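Local coordinates for protein Asp/Glu-specific dipeptidyl-peptidase (PDB 5JXF) that removes dipeptides from the N-terminus of oligopeptides as a serine peptidase of family S46, with strict specificity for Asp or Glu at the P1 position, at residues A[125-128]-A[129-132]; A[272-275]-A[276-280]; A[630-634]-A[635-639]; A[701-704]-A[705-708]; A[715-718]-A[719-723]. One frame throughout, in Å; residues are numbered along the deposited sequence.

Interaction 1 (A[125-128]-A[129-132])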
loop_
_atom_site.group_PDB
_atom_site.type_symbol
_atom_site.label_atom_id
_atom_site.label_comp_id
_atom_site.label_asym_id
_atom_site.label_seq_id
_atom_site.Cartn_x
_atom_site.Cartn_y
_atom_site.Cartn_z
ATOM N N MET A 125 21.523 19.113 27.917
ATOM C CA MET A 125 20.936 20.376 28.368
ATOM C C MET A 125 21.969 21.494 28.509
ATOM O O MET A 125 21.628 22.671 28.557
ATOM C CB MET A 125 20.201 20.166 29.693
ATOM C CG MET A 125 18.879 19.428 29.528
ATOM S SD MET A 125 17.917 20.212 28.224
ATOM C CE MET A 125 16.599 19.023 27.967
ATOM N N LYS A 126 23.233 21.109 28.583
ATOM C CA LYS A 126 24.325 22.061 28.531
ATOM C C LYS A 126 25.563 21.346 27.981
ATOM O O LYS A 126 25.651 20.116 28.018
ATOM C CB LYS A 126 24.564 22.689 29.912
ATOM C CG LYS A 126 25.043 21.748 31.002
ATOM C CD LYS A 126 24.933 22.437 32.364
ATOM C CE LYS A 126 25.830 21.793 33.412
ATOM N NZ LYS A 126 27.078 21.225 32.814
ATOM N N MET A 127 26.503 22.114 27.448
ATOM C CA MET A 127 27.524 21.549 26.573
ATOM C C MET A 127 28.393 20.466 27.224
ATOM O O MET A 127 28.978 19.640 26.522
ATOM C CB MET A 127 28.405 22.673 26.018
ATOM C CG MET A 127 27.674 23.560 25.008
ATOM S SD MET A 127 28.697 24.843 24.240
ATOM C CE MET A 127 27.498 25.682 23.192
ATOM N N GLU A 128 28.462 20.439 28.551
ATOM C CA GLU A 128 29.343 19.480 29.220
ATOM C C GLU A 128 28.695 18.111 29.359
ATOM O O GLU A 128 29.368 17.124 29.671
ATOM C CB GLU A 128 29.760 19.996 30.597
ATOM C CG GLU A 128 30.595 21.255 30.544
ATOM C CD GLU A 128 29.753 22.514 30.390
ATOM O OE1 GLU A 128 28.511 22.408 30.297
ATOM O OE2 GLU A 128 30.340 23.617 30.349
ATOM N N ASP A 129 27.386 18.061 29.130
ATOM C CA ASP A 129 26.647 16.808 29.180
ATOM C C ASP A 129 26.756 16.056 27.864
ATOM O O ASP A 129 26.305 14.920 27.752
ATOM C CB ASP A 129 25.174 17.066 29.503
ATOM C CG ASP A 129 24.990 17.902 30.759
ATOM O OD1 ASP A 129 25.892 17.896 31.628
ATOM O OD2 ASP A 129 23.949 18.584 30.866
ATOM N N GLU A 130 27.340 16.698 26.859
ATOM C CA GLU A 130 27.402 16.090 25.545
ATOM C C GLU A 130 28.309 14.867 25.602
ATOM O O GLU A 130 29.297 14.862 26.315
ATOM C CB GLU A 130 27.858 17.119 24.520
ATOM C CG GLU A 130 26.955 18.347 24.546
ATOM C CD GLU A 130 27.422 19.477 23.652
ATOM O OE1 GLU A 130 28.540 19.377 23.104
ATOM O OE2 GLU A 130 26.668 20.469 23.499
ATOM N N LEU A 131 27.934 13.808 24.897
ATOM C CA LEU A 131 28.613 12.530 25.056
ATOM C C LEU A 131 29.715 12.313 24.018
ATOM O O LEU A 131 29.468 12.248 22.816
ATOM C CB LEU A 131 27.612 11.371 24.994
ATOM C CG LEU A 131 26.343 11.449 25.844
ATOM C CD1 LEU A 131 25.554 10.155 25.720
ATOM C CD2 LEU A 131 26.668 11.750 27.298
ATOM N N PRO A 132 30.950 12.197 24.499
ATOM C CA PRO A 132 32.126 11.872 23.686
ATOM C C PRO A 132 31.940 10.585 22.896
ATOM O O PRO A 132 31.362 9.627 23.411
ATOM C CB PRO A 132 33.229 11.702 24.729
ATOM C CG PRO A 132 32.802 12.577 25.856
ATOM C CD PRO A 132 31.304 12.470 25.902
#
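The side chain of Lys-126 crosses that of Asp-129 at a slant, its CG lying 3.4 Å from Asp-129 OD2, while its far end turns to a second acid. A chi1 of 65° sets Lys-126 CG between its own backbone N and carbonyl carbon, and this choice brings CG beside that oxygen. At the tip, Lys-126 NZ makes a salt bridge to Glu-128 OE1 at 3.1 Å, approaching from above the carboxylate plane, and a long one to Asp-129 OD1 at 3.7 Å. One ammonium group is thus shared by two acids, which probably offsets the mutual repulsion of their carboxylates.

Met-127 and Glu-130 lie side by side and point the same way, with Met-127 CG 3.6 Å from Glu-130 OE2. The carboxylate of Glu-130 is committed elsewhere: OE2 pairs with Arg-242 and OE1 bonds to Tyr-244 OH, both on strand 239-245, so this buried acid ties the loop to the strand.

In the backbone, Asp-129 N donates to Lys-126 O at 2.9 Å with an N-H...O angle of 159°, and Glu-130 N makes a weak bond to Met-127 O. One good and one weak bond from residue i+3 back to residue i, topped by a three-residue salt-bridge network, are characteristic of a tight surface turn, here in the loop joining strands 122-123 and 138-146.

Interaction 2 (A[272-275]-A[276-280])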
loop_
_atom_site.group_PDB
_atom_site.type_symbol
_atom_site.label_atom_id
_atom_site.label_comp_id
_atom_site.label_asym_id
_atom_site.label_seq_id
_atom_site.Cartn_x
_atom_site.Cartn_y
_atom_site.Cartn_z
ATOM N N ASP A 272 10.350 29.615 6.752
ATOM C CA ASP A 272 9.334 29.984 5.777
ATOM C C ASP A 272 8.944 28.801 4.914
ATOM O O ASP A 272 8.188 28.958 3.961
ATOM C CB ASP A 272 9.824 31.129 4.881
ATOM C CG ASP A 272 9.848 32.472 5.604
ATOM O OD1 ASP A 272 9.575 32.500 6.832
ATOM O OD2 ASP A 272 10.147 33.499 4.945
ATOM N N GLY A 273 9.506 27.635 5.230
ATOM C CA GLY A 273 9.138 26.388 4.584
ATOM C C GLY A 273 9.384 26.230 3.096
ATOM O O GLY A 273 10.072 27.038 2.463
ATOM N N VAL A 274 8.811 25.161 2.544
ATOM C CA VAL A 274 8.972 24.820 1.136
ATOM C C VAL A 274 7.635 24.671 0.427
ATOM O O VAL A 274 6.695 24.096 0.976
ATOM C CB VAL A 274 9.735 23.505 0.955
ATOM C CG1 VAL A 274 11.234 23.660 1.390
ATOM C CG2 VAL A 274 9.069 22.415 1.764
ATOM N N GLN A 275 7.572 25.161 -0.806
ATOM C CA GLN A 275 6.413 24.957 -1.656
ATOM C C GLN A 275 6.906 24.274 -2.925
ATOM O O GLN A 275 8.078 24.406 -3.289
ATOM C CB GLN A 275 5.706 26.292 -1.961
ATOM C CG GLN A 275 4.677 26.217 -3.094
ATOM C CD GLN A 275 3.951 27.533 -3.339
ATOM O OE1 GLN A 275 4.536 28.611 -3.214
ATOM N NE2 GLN A 275 2.673 27.446 -3.721
ATOM N N GLU A 276 6.017 23.519 -3.561
ATOM C CA GLU A 276 6.260 22.880 -4.850
ATOM C C GLU A 276 6.938 23.829 -5.834
ATOM O O GLU A 276 6.602 25.005 -5.888
ATOM C CB GLU A 276 4.910 22.361 -5.433
ATOM C CG GLU A 276 4.993 21.705 -6.818
ATOM C CD GLU A 276 3.685 20.968 -7.216
ATOM O OE1 GLU A 276 2.656 21.161 -6.525
ATOM O OE2 GLU A 276 3.694 20.192 -8.204
ATOM N N ASP A 277 7.881 23.288 -6.604
ATOM C CA ASP A 277 8.716 24.024 -7.558
ATOM C C ASP A 277 9.830 24.863 -6.908
ATOM O O ASP A 277 10.571 25.511 -7.620
ATOM C CB ASP A 277 7.879 24.948 -8.442
ATOM C CG ASP A 277 6.906 24.201 -9.319
ATOM O OD1 ASP A 277 7.212 23.057 -9.723
ATOM O OD2 ASP A 277 5.826 24.767 -9.600
ATOM N N ASP A 278 9.912 24.896 -5.583
ATOM C CA ASP A 278 11.039 25.570 -4.936
ATOM C C ASP A 278 12.337 24.918 -5.373
ATOM O O ASP A 278 12.462 23.692 -5.345
ATOM C CB ASP A 278 10.949 25.527 -3.412
ATOM C CG ASP A 278 10.047 26.605 -2.845
ATOM O OD1 ASP A 278 9.557 27.455 -3.618
ATOM O OD2 ASP A 278 9.865 26.614 -1.607
ATOM N N PHE A 279 13.278 25.737 -5.820
ATOM C CA PHE A 279 14.643 25.268 -6.028
ATOM C C PHE A 279 15.151 24.617 -4.761
ATOM O O PHE A 279 14.901 25.108 -3.653
ATOM C CB PHE A 279 15.578 26.421 -6.421
ATOM C CG PHE A 279 17.028 26.019 -6.507
ATOM C CD1 PHE A 279 17.543 25.476 -7.665
ATOM C CD2 PHE A 279 17.869 26.172 -5.419
ATOM C CE1 PHE A 279 18.887 25.106 -7.743
ATOM C CE2 PHE A 279 19.209 25.802 -5.493
ATOM C CZ PHE A 279 19.713 25.273 -6.655
ATOM N N THR A 280 15.856 23.504 -4.931
ATOM C CA THR A 280 16.573 22.847 -3.831
ATOM C C THR A 280 17.946 22.406 -4.305
ATOM O O THR A 280 18.101 21.962 -5.447
ATOM C CB THR A 280 15.844 21.566 -3.298
ATOM O OG1 THR A 280 15.843 20.555 -4.311
ATOM C CG2 THR A 280 14.421 21.846 -2.887
#
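Gln-275 N donates to Asp-278 OD2 across 2.8 Å, and the N-H...O angle of 173° makes this an almost straight bond. The amide meets the oxygen from above the carboxylate plane, 67° out of it. A second bond runs the other way between the same two residues: Asp-278 N to Gln-275 O, 3.0 Å long. That backbone bond closes a type II beta turn from Gln-275 to Asp-278, with Glu-276 and Asp-277 at its corners; the positive phi of Asp-277, 75°, is the value expected at the second corner of this turn type.

The carboxylate reaches back across the turn because Asp-278 CG stands beside its own backbone N, anti to the carbonyl carbon; this also puts Asp-278 CG 3.0 Å from Gln-275 O. Lys-729, near the C-terminus, forms a salt bridge with the same OD2, so this oxygen has both an amide and an ammonium partner. Asp-277 OD1 is paired with Lys-593.

Farther out, carbons of Val-274 lie against the carboxylate: Val-274 CA is 3.4 Å from Asp-278 OD2, and its CB is 4.0 Å from that oxygen. The valine side chain also makes an apolar touch on Ile-674 of strand 673-680. Immediately after the turn, strand 279-284 begins, and backbone bonds from Asp-277 and Asp-278 to Val-592 join the turn to the chain following strand 586-591.

Acids at three consecutive positions, 276 to 278, would make this turn strongly negative; the lysines around it probably balance much of that charge, and one of the salt bridges joins Lys-729 to the turn.

Interaction 3 (A[630-634]-A[635-639])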
loop_
_atom_site.group_PDB
_atom_site.type_symbol
_atom_site.label_atom_id
_atom_site.label_comp_id
_atom_site.label_asym_id
_atom_site.label_seq_id
_atom_site.Cartn_x
_atom_site.Cartn_y
_atom_site.Cartn_z
ATOM N N ILE A 630 1.773 13.075 20.591
ATOM C CA ILE A 630 0.322 12.975 20.427
ATOM C C ILE A 630 -0.395 14.153 21.079
ATOM O O ILE A 630 -1.312 14.720 20.483
ATOM C CB ILE A 630 -0.216 11.640 20.993
ATOM C CG1 ILE A 630 0.324 10.485 20.149
ATOM C CG2 ILE A 630 -1.768 11.630 21.034
ATOM C CD1 ILE A 630 -0.277 9.140 20.457
ATOM N N ASP A 631 0.037 14.528 22.285
ATOM C CA ASP A 631 -0.479 15.729 22.962
ATOM C C ASP A 631 -0.273 16.997 22.160
ATOM O O ASP A 631 -1.169 17.835 22.079
ATOM C CB ASP A 631 0.185 15.937 24.331
ATOM C CG ASP A 631 -0.465 15.144 25.420
ATOM O OD1 ASP A 631 -1.576 14.607 25.189
ATOM O OD2 ASP A 631 0.126 15.077 26.525
ATOM N N LEU A 632 0.932 17.147 21.604
ATOM C CA LEU A 632 1.258 18.340 20.849
ATOM C C LEU A 632 0.362 18.411 19.629
ATOM O O LEU A 632 -0.119 19.485 19.272
ATOM C CB LEU A 632 2.750 18.358 20.441
ATOM C CG LEU A 632 3.684 18.610 21.623
ATOM C CD1 LEU A 632 5.125 18.208 21.279
ATOM C CD2 LEU A 632 3.616 20.066 22.070
ATOM N N TYR A 633 0.139 17.259 18.996
ATOM C CA TYR A 633 -0.749 17.180 17.840
ATOM C C TYR A 633 -2.167 17.579 18.243
ATOM O O TYR A 633 -2.816 18.349 17.543
ATOM C CB TYR A 633 -0.760 15.772 17.232
ATOM C CG TYR A 633 -1.812 15.587 16.141
ATOM C CD1 TYR A 633 -1.694 16.227 14.910
ATOM C CD2 TYR A 633 -2.940 14.797 16.358
ATOM C CE1 TYR A 633 -2.662 16.068 13.910
ATOM C CE2 TYR A 633 -3.915 14.622 15.364
ATOM C CZ TYR A 633 -3.770 15.263 14.149
ATOM O OH TYR A 633 -4.715 15.095 13.164
ATOM N N ASN A 634 -2.635 17.055 19.371
ATOM C CA ASN A 634 -4.008 17.317 19.818
ATOM C C ASN A 634 -4.206 18.774 20.204
ATOM O O ASN A 634 -5.289 19.316 20.027
ATOM C CB ASN A 634 -4.394 16.427 21.005
ATOM C CG ASN A 634 -4.723 14.997 20.603
ATOM O OD1 ASN A 634 -5.166 14.720 19.479
ATOM N ND2 ASN A 634 -4.551 14.079 21.548
ATOM N N ASN A 635 -3.157 19.396 20.742
ATOM C CA ASN A 635 -3.174 20.825 21.060
ATOM C C ASN A 635 -2.852 21.714 19.863
ATOM O O ASN A 635 -3.101 22.919 19.899
ATOM C CB ASN A 635 -2.180 21.141 22.177
ATOM C CG ASN A 635 -2.770 20.955 23.554
ATOM O OD1 ASN A 635 -3.598 20.069 23.775
ATOM N ND2 ASN A 635 -2.349 21.802 24.497
ATOM N N LYS A 636 -2.268 21.123 18.820
ATOM C CA LYS A 636 -1.830 21.868 17.639
ATOM C C LYS A 636 -0.861 22.964 18.075
ATOM O O LYS A 636 -0.810 24.056 17.501
ATOM C CB LYS A 636 -3.029 22.453 16.881
ATOM C CG LYS A 636 -4.034 21.410 16.417
ATOM C CD LYS A 636 -3.532 20.610 15.218
ATOM C CE LYS A 636 -4.516 19.491 14.853
ATOM N NZ LYS A 636 -4.518 18.447 15.910
ATOM N N ASP A 637 -0.106 22.647 19.118
ATOM C CA ASP A 637 0.886 23.551 19.675
ATOM C C ASP A 637 2.149 23.516 18.809
ATOM O O ASP A 637 3.123 22.823 19.127
ATOM C CB ASP A 637 1.174 23.156 21.122
ATOM C CG ASP A 637 2.086 24.124 21.822
ATOM O OD1 ASP A 637 2.306 25.244 21.305
ATOM O OD2 ASP A 637 2.560 23.755 22.913
ATOM N N TYR A 638 2.120 24.272 17.715
ATOM C CA TYR A 638 3.167 24.204 16.700
ATOM C C TYR A 638 4.087 25.409 16.767
ATOM O O TYR A 638 5.216 25.362 16.266
ATOM C CB TYR A 638 2.551 24.094 15.300
ATOM C CG TYR A 638 1.758 22.823 15.088
ATOM C CD1 TYR A 638 2.072 21.668 15.797
ATOM C CD2 TYR A 638 0.688 22.780 14.200
ATOM C CE1 TYR A 638 1.361 20.512 15.620
ATOM C CE2 TYR A 638 -0.032 21.613 14.011
ATOM C CZ TYR A 638 0.304 20.486 14.731
ATOM O OH TYR A 638 -0.378 19.318 14.572
ATOM N N GLY A 639 3.595 26.477 17.391
ATOM C CA GLY A 639 4.313 27.734 17.468
ATOM C C GLY A 639 4.750 28.235 16.107
ATOM O O GLY A 639 4.052 28.042 15.102
#
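Leu-632 O gathers two backbone donors at the end of helix 627-635. Asp-637 N reaches it at 3.2 Å, with an N-H...O angle of 147° and lying in the carbonyl plane, whereas the bond from Lys-636 N is weak and strongly bent. One residue earlier in the helix, Asp-631 O accepts from Asn-635 N at 2.9 Å and keeps the regular helical pattern.

The change of pattern is a Schellman motif. Lys-636, with a positive phi of 57°, is its C-prime residue; the bond from Asp-637 N to Leu-632 O is accompanied by a weak one from Lys-636 N to Tyr-633 O, and Asp-637 then sits at the centre of an inverse gamma turn.

The side chain of Lys-636 folds back over the helix end, bent at chi2 and chi4. Its NZ is modelled above the Tyr-633 ring, 3.6 Å from the centroid and 9° off the normal, a cation-pi contact over the middle of one face; the exact placement is doubtful, since NZ also lies implausibly close to Tyr-633 O. The same ring is approached obliquely by Tyr-638 OH, 3.4 Å from Tyr-633 CD1. Tyr-633 also packs on helix 609-615 through Leu-609 and Ile-613.

The Leu-632 and Asp-637 side chains cross obliquely, with Leu-632 CD2 3.9 Å from Asp-637 OD2. Both touch Lys-712 of helix 703-713, and the Tyr-638 ring takes the Lys-636 carbonyl carbon over one face.

Interaction 4 (A[701-704]-A[705-708])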
loop_
_atom_site.group_PDB
_atom_site.type_symbol
_atom_site.label_atom_id
_atom_site.label_comp_id
_atom_site.label_asym_id
_atom_site.label_seq_id
_atom_site.Cartn_x
_atom_site.Cartn_y
_atom_site.Cartn_z
ATOM N N VAL A 701 13.719 15.580 5.574
ATOM C CA VAL A 701 12.955 16.058 6.721
ATOM C C VAL A 701 12.836 17.566 6.586
ATOM O O VAL A 701 13.834 18.245 6.346
ATOM C CB VAL A 701 13.598 15.723 8.091
ATOM C CG1 VAL A 701 12.556 15.894 9.203
ATOM C CG2 VAL A 701 14.194 14.326 8.122
ATOM N N ASP A 702 11.619 18.084 6.735
ATOM C CA ASP A 702 11.371 19.524 6.760
ATOM C C ASP A 702 12.038 20.138 7.997
ATOM O O ASP A 702 11.847 19.613 9.091
ATOM C CB ASP A 702 9.840 19.767 6.767
ATOM C CG ASP A 702 9.469 21.187 6.427
ATOM O OD1 ASP A 702 9.933 22.113 7.138
ATOM O OD2 ASP A 702 8.733 21.369 5.428
ATOM N N MET A 703 12.815 21.224 7.853
ATOM C CA MET A 703 13.552 21.787 9.002
ATOM C C MET A 703 12.573 22.334 10.060
ATOM O O MET A 703 12.870 22.335 11.262
ATOM C CB MET A 703 14.554 22.874 8.556
ATOM C CG MET A 703 15.979 22.298 8.116
ATOM S SD MET A 703 16.616 21.127 9.283
ATOM C CE MET A 703 16.831 22.229 10.676
ATOM N N ARG A 704 11.392 22.765 9.633
ATOM C CA ARG A 704 10.354 23.129 10.603
ATOM C C ARG A 704 10.008 21.986 11.575
ATOM O O ARG A 704 9.814 22.222 12.761
ATOM C CB ARG A 704 9.088 23.606 9.888
ATOM C CG ARG A 704 9.272 24.968 9.231
ATOM C CD ARG A 704 8.082 25.328 8.369
ATOM N NE ARG A 704 7.988 24.444 7.213
ATOM C CZ ARG A 704 7.069 24.556 6.257
ATOM N NH1 ARG A 704 6.166 25.528 6.321
ATOM N NH2 ARG A 704 7.056 23.697 5.233
ATOM N N TYR A 705 9.957 20.752 11.089
ATOM C CA TYR A 705 9.707 19.590 11.958
ATOM C C TYR A 705 10.898 19.273 12.863
ATOM O O TYR A 705 10.716 18.913 14.032
ATOM C CB TYR A 705 9.357 18.361 11.115
ATOM C CG TYR A 705 8.855 17.187 11.937
ATOM C CD1 TYR A 705 7.801 17.345 12.831
ATOM C CD2 TYR A 705 9.404 15.929 11.795
ATOM C CE1 TYR A 705 7.335 16.290 13.581
ATOM C CE2 TYR A 705 8.944 14.864 12.534
ATOM C CZ TYR A 705 7.908 15.054 13.422
ATOM O OH TYR A 705 7.469 14.000 14.164
ATOM N N VAL A 706 12.116 19.383 12.315
ATOM C CA VAL A 706 13.310 19.216 13.138
ATOM C C VAL A 706 13.283 20.165 14.333
ATOM O O VAL A 706 13.396 19.742 15.490
ATOM C CB VAL A 706 14.596 19.458 12.326
ATOM C CG1 VAL A 706 15.824 19.392 13.235
ATOM C CG2 VAL A 706 14.688 18.444 11.196
ATOM N N LEU A 707 13.099 21.449 14.057
ATOM C CA LEU A 707 13.124 22.443 15.127
ATOM C C LEU A 707 11.959 22.240 16.107
ATOM O O LEU A 707 12.139 22.323 17.324
ATOM C CB LEU A 707 13.098 23.856 14.544
ATOM C CG LEU A 707 14.216 24.267 13.580
ATOM C CD1 LEU A 707 13.933 25.656 13.035
ATOM C CD2 LEU A 707 15.597 24.221 14.244
ATOM N N PHE A 708 10.777 21.948 15.573
ATOM C CA PHE A 708 9.633 21.561 16.403
ATOM C C PHE A 708 9.991 20.435 17.383
ATOM O O PHE A 708 9.649 20.490 18.562
ATOM C CB PHE A 708 8.449 21.123 15.525
ATOM C CG PHE A 708 7.275 20.599 16.304
ATOM C CD1 PHE A 708 6.325 21.471 16.835
ATOM C CD2 PHE A 708 7.109 19.240 16.500
ATOM C CE1 PHE A 708 5.236 20.987 17.556
ATOM C CE2 PHE A 708 6.015 18.749 17.209
ATOM C CZ PHE A 708 5.077 19.626 17.745
#
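Val-701 CG1 is wedged between two side chains of the helix that follows it, 3.9 Å from Val-706 CG2 and 4.1 Å from Tyr-705 CD2. It meets the tyrosine ring at its edge, near the ring plane. The methyl takes this place because it stands opposite the backbone N, with a chi1 of -164°, while Val-701 and Val-706 cross at about a right angle.

Met-703 is curled, bent at chi2 and again at chi3 (-65°). This brings SD to 3.8 Å from Val-706 CG2 and lays CE against Val-706 CB, so a side chain that starts out away from residues 705-708 ends on them.

Asp-702 is the N-cap of helix 703-713. Its OD1 accepts from Arg-704 N through the anti lone pair and also from Arg-704 NE at 3.0 Å; Arg-704 NH2 takes OD2 at 2.9 Å. The arginine therefore grips the carboxylate side-on, one nitrogen to each oxygen, with both oxygens close to the guanidinium plane. Arg-704 NH1 pairs with Glu-643. Helical bonds continue from Val-706 N to Asp-702 O and, at 173°, from Leu-707 N to Met-703 O.

The junction is fully buried. Strand 698-702 lies between strands 673-680 and 648-653, the side chain of Val-701 is about 4 Å from that of Asp-237, a charge-relay residue by similarity, and the helix packs Tyr-705 and Phe-708 on Leu-629 of helix 627-635.

Interaction 5 (A[715-718]-A[719-723])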
loop_
_atom_site.group_PDB
_atom_site.type_symbol
_atom_site.label_atom_id
_atom_site.label_comp_id
_atom_site.label_asym_id
_atom_site.label_seq_id
_atom_site.Cartn_x
_atom_site.Cartn_y
_atom_site.Cartn_z
ATOM N N GLY A 715 12.205 20.232 24.534
ATOM C CA GLY A 715 12.406 21.383 25.395
ATOM C C GLY A 715 13.837 21.861 25.317
ATOM O O GLY A 715 14.353 22.467 26.263
ATOM N N ALA A 716 14.479 21.593 24.183
ATOM C CA ALA A 716 15.885 21.946 23.997
ATOM C C ALA A 716 16.031 23.244 23.227
ATOM O O ALA A 716 16.865 23.339 22.332
ATOM C CB ALA A 716 16.632 20.824 23.271
ATOM N N LYS A 717 15.208 24.228 23.573
ATOM C CA LYS A 717 15.251 25.558 22.962
ATOM C C LYS A 717 16.661 26.176 22.928
ATOM O O LYS A 717 16.975 26.961 22.031
ATOM C CB LYS A 717 14.303 26.507 23.708
ATOM C CG LYS A 717 13.922 27.768 22.934
ATOM C CD LYS A 717 12.563 27.606 22.250
ATOM C CE LYS A 717 12.158 28.838 21.443
ATOM N NZ LYS A 717 11.813 28.491 20.037
ATOM N N HIS A 718 17.501 25.826 23.899
ATOM C CA HIS A 718 18.840 26.414 23.990
ATOM C C HIS A 718 19.674 26.073 22.750
ATOM O O HIS A 718 20.479 26.881 22.306
ATOM C CB HIS A 718 19.566 25.957 25.261
ATOM C CG HIS A 718 19.810 24.482 25.320
ATOM N ND1 HIS A 718 18.799 23.565 25.515
ATOM C CD2 HIS A 718 20.953 23.761 25.199
ATOM C CE1 HIS A 718 19.308 22.345 25.517
ATOM N NE2 HIS A 718 20.613 22.435 25.326
ATOM N N LEU A 719 19.453 24.894 22.169
ATOM C CA LEU A 719 20.158 24.550 20.941
ATOM C C LEU A 719 19.670 25.421 19.793
ATOM O O LEU A 719 20.434 25.746 18.883
ATOM C CB LEU A 719 19.987 23.079 20.606
ATOM C CG LEU A 719 20.433 22.152 21.729
ATOM C CD1 LEU A 719 20.099 20.711 21.359
ATOM C CD2 LEU A 719 21.933 22.325 22.013
ATOM N N ILE A 720 18.404 25.823 19.846
ATOM C CA ILE A 720 17.860 26.678 18.803
ATOM C C ILE A 720 18.421 28.093 18.887
ATOM O O ILE A 720 18.701 28.719 17.866
ATOM C CB ILE A 720 16.328 26.738 18.874
ATOM C CG1 ILE A 720 15.755 25.331 18.709
ATOM C CG2 ILE A 720 15.776 27.700 17.821
ATOM C CD1 ILE A 720 14.300 25.312 18.385
ATOM N N ASN A 721 18.587 28.590 20.106
ATOM C CA ASN A 721 19.102 29.939 20.317
ATOM C C ASN A 721 20.468 30.109 19.660
ATOM O O ASN A 721 20.880 31.220 19.330
ATOM C CB ASN A 721 19.184 30.259 21.816
ATOM C CG ASN A 721 17.805 30.376 22.467
ATOM O OD1 ASN A 721 16.825 30.727 21.807
ATOM N ND2 ASN A 721 17.731 30.098 23.766
ATOM N N GLU A 722 21.136 28.976 19.462
ATOM C CA GLU A 722 22.453 28.887 18.838
ATOM C C GLU A 722 22.362 29.106 17.329
ATOM O O GLU A 722 23.337 29.474 16.691
ATOM C CB GLU A 722 23.049 27.510 19.132
ATOM C CG GLU A 722 24.519 27.432 19.291
ATOM C CD GLU A 722 24.958 26.014 19.610
ATOM O OE1 GLU A 722 24.391 25.405 20.539
ATOM O OE2 GLU A 722 25.849 25.500 18.901
ATOM N N MET A 723 21.190 28.863 16.749
ATOM C CA MET A 723 21.088 28.920 15.291
ATOM C C MET A 723 20.714 30.319 14.811
ATOM O O MET A 723 20.354 31.178 15.597
ATOM C CB MET A 723 20.074 27.905 14.783
ATOM C CG MET A 723 20.293 26.482 15.286
ATOM S SD MET A 723 18.844 25.478 14.895
ATOM C CE MET A 723 18.946 24.235 16.179
#
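His-718 and Leu-719 overlap on a short, weakly bonded helix, about 717-721, near the C-terminal end of the chain. From His-718 CB, 3.3 Å from Leu-719 N, the chain turns with chi1 63°, which places the imidazole between the backbone N and the carbonyl carbon and lays its face over the next peptide nitrogen. His-718 CG is accordingly 3.2 Å from Leu-719 N, and ND1 also lies near that nitrogen. Farther along the ring, His-718 CD2 meets Leu-719 CD2 at 3.6 Å, while CE1 comes near Leu-719 CG. That CG stands over the ring in a CH-pi contact, 3.9 Å from the centroid and 21° off the normal, displaced toward the rim. At the tip, His-718 NE2 touches Leu-719 CG and CD2 and hydrogen-bonds to the carbonyl of Ala-124, so one ring atom links this helix to the chain just after strand 122-123.

The other methyl of Leu-719, CD1, rests 4.0 Å from Ala-716 CB. Ala-716 and Leu-719 both pack on Trp-123.

The backbone evidence for the helix is modest. Leu-719 N donates to Ala-716 O at 3.0 Å from above the carbonyl plane, and Asn-721 N bonds to Lys-717 O with an angle of 151°; the bond from Ile-720 N to that same oxygen is weak. Lys-717 NZ turns to Asp-711, and Glu-722 to Ser-91 and Arg-242. Ile-720 packs on Val-710 of helix 703-713, while its CB lies 3.2 Å from Lys-717 O.

How the interactions relate
All five contacts are local and follow in series; none encloses or crosses another. Interaction 1 closes a turn between strands 122-123 and 138-146. Interaction 2 turns the chain into strand 279-284 of the eight-stranded antiparallel sheet, which interaction 4 also reaches. Interaction 3 ends helix 627-635; interaction 4 starts helix 703-713, and interaction 5 forms the next short helix. Interaction 4 is the meeting point: Arg-704 packs on Gly-273 of interaction 2, Phe-708 on Leu-632 and Tyr-638 of interaction 3, and Leu-707 on Met-723 of interaction 5. Interaction 5 in turn touches interaction 1, where His-718 meets Met-125, so the short helix 717-721 meets the loop after strand 122-123.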